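Local structure of polyhedrin (Simulium ubiquitum cypovirus, 5A9A) at residues P55-M67 / L164-S177. The protein packs into the microcrystalline polyhedra of a cypovirus, occlusion bodies that probably shelter the embedded virus particles outside the insect host. Numbering follows the deposited sequence.
Sequences PEFINGYFNWRDM and LRCQNESLKFKFPS
W64 donates its indole N-H to the carbonyl of Q167, with NE1 2.8 Å from O, an almost straight bond (173° at the hydrogen) whose acceptor lies in the ring plane. CG of W64 is anti to the backbone N (chi1 -178°), which carries the indole across to the 164-169 loop; a tryptophan suits this place because its broad ring spans the distance, meeting Q167 and N168 at its edge and also touching E83 of helix 76-87. From here two antiparallel strands are sewn together by paired backbone bonds at F62/L171, G60/F173 and I58/F175, the shortest running from F175 N to I58 O at 2.7 Å. Beyond the strand end, N63 OD1 accepts from D66 N as an Asx motif, and D66 OD2 from N63 N.

On the face bearing I58, F62, L171, F173 and F175, the F173 ring reaches across the strand boundary and lies face-on over G60, with G60 O over the ring centre and G60 CA making a CH-pi contact 4.1 Å from the centroid. G60, with no side chain, lets the ring lie directly against the backbone. F173 CG stands between its backbone N and carbonyl carbon (chi1 51°), the rotation that turns the ring over the neighbouring strand. Its CE2 reaches the edge of the F62 ring, 3.8 Å from CE1, while L171 CD2 lies beside F62 CD1. Farther along, the bent M67 chain brings CE to within 3.7 Å of L164 CD1. I58, M67 and F175 also meet strand 34-41 of the larger sheet. The opposite face carries N59, Y61, K172 and K174; N59 ND2 bonds to Q196 O of the second subunit. Strand 57-62, paired with inner strand 170-176, thus forms an outer edge of the chain's four-stranded antiparallel sheet, joining an apolar core to a subunit interface.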
# COMPACT_ATOMS: atom_id res chain seq x y z
N PRO A 55 5.17 -13.61 2.74
CA PRO A 55 4.99 -14.97 3.26
C PRO A 55 3.61 -15.57 3.01
O PRO A 55 3.48 -16.80 3.10
CB PRO A 55 5.23 -14.79 4.76
CG PRO A 55 4.75 -13.40 5.04
CD PRO A 55 4.99 -12.59 3.79
N GLU A 56 2.60 -14.76 2.69
CA GLU A 56 1.26 -15.29 2.44
C GLU A 56 0.88 -15.19 0.96
O GLU A 56 0.51 -16.19 0.33
CB GLU A 56 0.21 -14.59 3.30
CG GLU A 56 0.64 -14.32 4.73
CD GLU A 56 1.16 -15.56 5.43
OE1 GLU A 56 0.78 -16.69 5.03
OE2 GLU A 56 1.95 -15.41 6.38
N PHE A 57 0.95 -13.99 0.40
CA PHE A 57 0.68 -13.80 -1.03
C PHE A 57 1.28 -12.51 -1.55
O PHE A 57 1.29 -11.50 -0.85
CB PHE A 57 -0.83 -13.83 -1.31
CG PHE A 57 -1.62 -12.81 -0.55
CD1 PHE A 57 -1.82 -11.54 -1.08
CD2 PHE A 57 -2.18 -13.12 0.67
CE1 PHE A 57 -2.55 -10.59 -0.38
CE2 PHE A 57 -2.91 -12.18 1.38
CZ PHE A 57 -3.10 -10.91 0.85
N ILE A 58 1.79 -12.55 -2.78
CA ILE A 58 2.27 -11.35 -3.45
C ILE A 58 1.27 -10.91 -4.49
O ILE A 58 1.17 -11.50 -5.57
CB ILE A 58 3.61 -11.59 -4.16
CG1 ILE A 58 4.70 -11.96 -3.16
CG2 ILE A 58 4.02 -10.33 -4.93
CD1 ILE A 58 5.99 -12.43 -3.81
N ASN A 59 0.50 -9.87 -4.17
CA ASN A 59 -0.31 -9.21 -5.17
C ASN A 59 0.08 -7.74 -5.24
O ASN A 59 0.82 -7.24 -4.40
CB ASN A 59 -1.81 -9.38 -4.89
CG ASN A 59 -2.24 -8.72 -3.60
OD1 ASN A 59 -1.49 -7.97 -2.98
ND2 ASN A 59 -3.48 -8.99 -3.20
N GLY A 60 -0.41 -7.06 -6.27
CA GLY A 60 -0.04 -5.68 -6.50
C GLY A 60 -0.35 -5.31 -7.93
O GLY A 60 -1.00 -6.07 -8.65
N TYR A 61 0.13 -4.14 -8.34
CA TYR A 61 -0.18 -3.65 -9.67
C TYR A 61 0.85 -2.63 -10.12
O TYR A 61 1.63 -2.11 -9.32
CB TYR A 61 -1.55 -2.97 -9.66
CG TYR A 61 -1.56 -1.71 -8.83
CD1 TYR A 61 -1.70 -1.77 -7.45
CD2 TYR A 61 -1.40 -0.46 -9.42
CE1 TYR A 61 -1.70 -0.62 -6.68
CE2 TYR A 61 -1.40 0.69 -8.66
CZ TYR A 61 -1.55 0.61 -7.29
OH TYR A 61 -1.55 1.75 -6.53
N PHE A 62 0.83 -2.35 -11.41
CA PHE A 62 1.50 -1.20 -11.97
C PHE A 62 0.46 -0.42 -12.74
O PHE A 62 -0.07 -0.93 -13.73
CB PHE A 62 2.62 -1.63 -12.92
CG PHE A 62 3.81 -2.22 -12.24
CD1 PHE A 62 3.75 -3.49 -11.67
CD2 PHE A 62 5.00 -1.52 -12.16
CE1 PHE A 62 4.85 -4.03 -11.04
CE2 PHE A 62 6.11 -2.06 -11.53
CZ PHE A 62 6.03 -3.32 -10.97
N ASN A 63 0.12 0.79 -12.30
CA ASN A 63 -0.77 1.63 -13.08
C ASN A 63 0.01 2.08 -14.30
O ASN A 63 1.20 1.80 -14.40
CB ASN A 63 -1.32 2.81 -12.27
CG ASN A 63 -0.23 3.78 -11.82
OD1 ASN A 63 0.79 3.95 -12.49
ND2 ASN A 63 -0.46 4.43 -10.69
N TRP A 64 -0.65 2.77 -15.23
CA TRP A 64 0.01 3.11 -16.48
C TRP A 64 1.33 3.84 -16.24
O TRP A 64 2.36 3.50 -16.82
CB TRP A 64 -0.88 3.96 -17.38
CG TRP A 64 -0.23 4.27 -18.68
CD1 TRP A 64 -0.29 3.53 -19.82
CD2 TRP A 64 0.62 5.38 -18.97
NE1 TRP A 64 0.46 4.11 -20.81
CE2 TRP A 64 1.03 5.25 -20.32
CE3 TRP A 64 1.07 6.48 -18.23
CZ2 TRP A 64 1.87 6.18 -20.93
CZ3 TRP A 64 1.90 7.40 -18.85
CH2 TRP A 64 2.29 7.24 -20.18
N ARG A 65 1.30 4.84 -15.37
CA ARG A 65 2.48 5.65 -15.07
C ARG A 65 3.60 4.79 -14.50
O ARG A 65 4.78 5.03 -14.78
CB ARG A 65 2.12 6.75 -14.08
CG ARG A 65 3.18 7.85 -13.96
CD ARG A 65 3.24 8.71 -15.21
NE ARG A 65 4.16 9.83 -15.05
CZ ARG A 65 3.83 11.11 -15.15
NH1 ARG A 65 2.58 11.47 -15.44
NH2 ARG A 65 4.75 12.05 -14.97
N ASP A 66 3.23 3.79 -13.70
CA ASP A 66 4.21 2.91 -13.07
C ASP A 66 4.99 2.08 -14.08
O ASP A 66 6.01 1.48 -13.73
CB ASP A 66 3.51 1.96 -12.08
CG ASP A 66 2.93 2.69 -10.88
OD1 ASP A 66 3.49 3.73 -10.49
OD2 ASP A 66 1.91 2.22 -10.32
N MET A 67 4.52 2.04 -15.32
CA MET A 67 5.15 1.22 -16.35
C MET A 67 6.42 1.86 -16.88
O MET A 67 7.30 1.17 -17.40
CB MET A 67 4.18 0.99 -17.52
CG MET A 67 2.86 0.31 -17.14
SD MET A 67 3.01 -1.45 -16.76
CE MET A 67 3.21 -2.15 -18.40
N LEU A 164 4.45 -6.42 -24.98
CA LEU A 164 3.61 -5.23 -24.99
C LEU A 164 3.68 -4.60 -26.37
O LEU A 164 4.68 -3.97 -26.73
CB LEU A 164 4.06 -4.25 -23.90
CG LEU A 164 4.05 -4.79 -22.46
CD1 LEU A 164 4.60 -3.76 -21.48
CD2 LEU A 164 2.64 -5.21 -22.05
N ARG A 165 2.62 -4.78 -27.15
CA ARG A 165 2.59 -4.32 -28.54
C ARG A 165 1.94 -2.95 -28.63
O ARG A 165 1.87 -2.35 -29.70
CB ARG A 165 1.80 -5.30 -29.41
CG ARG A 165 2.37 -6.70 -29.46
CD ARG A 165 1.34 -7.71 -28.99
NE ARG A 165 1.74 -9.09 -29.26
CZ ARG A 165 1.13 -10.15 -28.74
NH1 ARG A 165 0.11 -9.99 -27.91
NH2 ARG A 165 1.55 -11.37 -29.04
N CYS A 166 1.46 -2.46 -27.49
CA CYS A 166 0.79 -1.17 -27.41
C CYS A 166 1.44 -0.42 -26.26
O CYS A 166 2.31 -0.96 -25.59
CB CYS A 166 -0.70 -1.37 -27.16
SG CYS A 166 -1.50 -2.47 -28.37
N GLN A 167 1.02 0.82 -26.03
CA GLN A 167 1.54 1.58 -24.90
C GLN A 167 0.41 2.14 -24.03
O GLN A 167 0.56 3.20 -23.42
CB GLN A 167 2.46 2.71 -25.36
CG GLN A 167 3.67 2.25 -26.15
CD GLN A 167 4.75 3.31 -26.23
OE1 GLN A 167 4.47 4.50 -26.15
NE2 GLN A 167 6.00 2.87 -26.36
N ASN A 168 -0.70 1.42 -23.98
CA ASN A 168 -1.84 1.83 -23.15
C ASN A 168 -2.09 0.87 -22.00
O ASN A 168 -3.02 1.06 -21.22
CB ASN A 168 -3.11 1.91 -24.00
CG ASN A 168 -3.62 0.54 -24.41
OD1 ASN A 168 -2.86 -0.30 -24.89
ND2 ASN A 168 -4.91 0.30 -24.19
N GLU A 169 -1.26 -0.16 -21.88
CA GLU A 169 -1.52 -1.23 -20.93
C GLU A 169 -0.80 -1.08 -19.60
O GLU A 169 0.24 -0.43 -19.50
CB GLU A 169 -1.18 -2.58 -21.57
CG GLU A 169 -2.05 -2.90 -22.77
CD GLU A 169 -1.63 -4.16 -23.49
OE1 GLU A 169 -0.44 -4.27 -23.85
OE2 GLU A 169 -2.48 -5.05 -23.69
N SER A 170 -1.39 -1.70 -18.58
CA SER A 170 -0.82 -1.72 -17.24
C SER A 170 -0.86 -3.15 -16.73
O SER A 170 -1.05 -4.08 -17.52
CB SER A 170 -1.60 -0.77 -16.32
OG SER A 170 -2.98 -1.11 -16.28
N LEU A 171 -0.70 -3.35 -15.42
CA LEU A 171 -0.52 -4.70 -14.90
C LEU A 171 -1.12 -4.90 -13.51
O LEU A 171 -1.00 -4.04 -12.64
CB LEU A 171 0.98 -5.03 -14.86
CG LEU A 171 1.36 -6.48 -14.54
CD1 LEU A 171 1.06 -7.39 -15.73
CD2 LEU A 171 2.84 -6.57 -14.17
N LYS A 172 -1.78 -6.04 -13.32
CA LYS A 172 -2.29 -6.45 -12.01
C LYS A 172 -1.98 -7.93 -11.82
O LYS A 172 -2.11 -8.71 -12.76
CB LYS A 172 -3.80 -6.20 -11.93
CG LYS A 172 -4.36 -6.23 -10.50
CD LYS A 172 -5.82 -5.76 -10.44
CE LYS A 172 -6.77 -6.82 -10.98
NZ LYS A 172 -8.21 -6.41 -10.85
N PHE A 173 -1.56 -8.31 -10.62
CA PHE A 173 -1.13 -9.69 -10.39
C PHE A 173 -1.41 -10.22 -8.99
O PHE A 173 -1.57 -9.45 -8.04
CB PHE A 173 0.37 -9.83 -10.69
CG PHE A 173 1.22 -8.81 -9.99
CD1 PHE A 173 1.71 -9.06 -8.71
CD2 PHE A 173 1.53 -7.61 -10.60
CE1 PHE A 173 2.49 -8.12 -8.06
CE2 PHE A 173 2.31 -6.67 -9.96
CZ PHE A 173 2.79 -6.93 -8.68
N LYS A 174 -1.45 -11.54 -8.88
CA LYS A 174 -1.67 -12.22 -7.61
C LYS A 174 -0.92 -13.55 -7.59
O LYS A 174 -1.15 -14.40 -8.45
CB LYS A 174 -3.17 -12.48 -7.39
CG LYS A 174 -3.50 -13.04 -6.02
CD LYS A 174 -4.43 -14.24 -6.10
CE LYS A 174 -5.81 -13.86 -6.62
NZ LYS A 174 -6.82 -14.90 -6.26
N PHE A 175 -0.03 -13.72 -6.62
CA PHE A 175 0.70 -14.98 -6.45
C PHE A 175 0.54 -15.47 -5.02
O PHE A 175 1.31 -15.07 -4.14
CB PHE A 175 2.18 -14.79 -6.78
CG PHE A 175 2.44 -14.28 -8.17
CD1 PHE A 175 2.54 -15.15 -9.24
CD2 PHE A 175 2.59 -12.92 -8.40
CE1 PHE A 175 2.77 -14.68 -10.52
CE2 PHE A 175 2.83 -12.45 -9.68
CZ PHE A 175 2.92 -13.33 -10.74
N PRO A 176 -0.45 -16.34 -4.77
CA PRO A 176 -0.78 -16.78 -3.41
C PRO A 176 -0.07 -18.07 -3.00
O PRO A 176 0.21 -18.92 -3.84
CB PRO A 176 -2.28 -17.00 -3.49
CG PRO A 176 -2.50 -17.48 -4.90
CD PRO A 176 -1.42 -16.85 -5.76
N SER A 177 0.21 -18.20 -1.70
CA SER A 177 0.87 -19.39 -1.17
C SER A 177 -0.04 -20.61 -1.24
O SER A 177 -1.26 -20.49 -1.22
CB SER A 177 1.26 -19.17 0.30
OG SER A 177 1.87 -17.91 0.51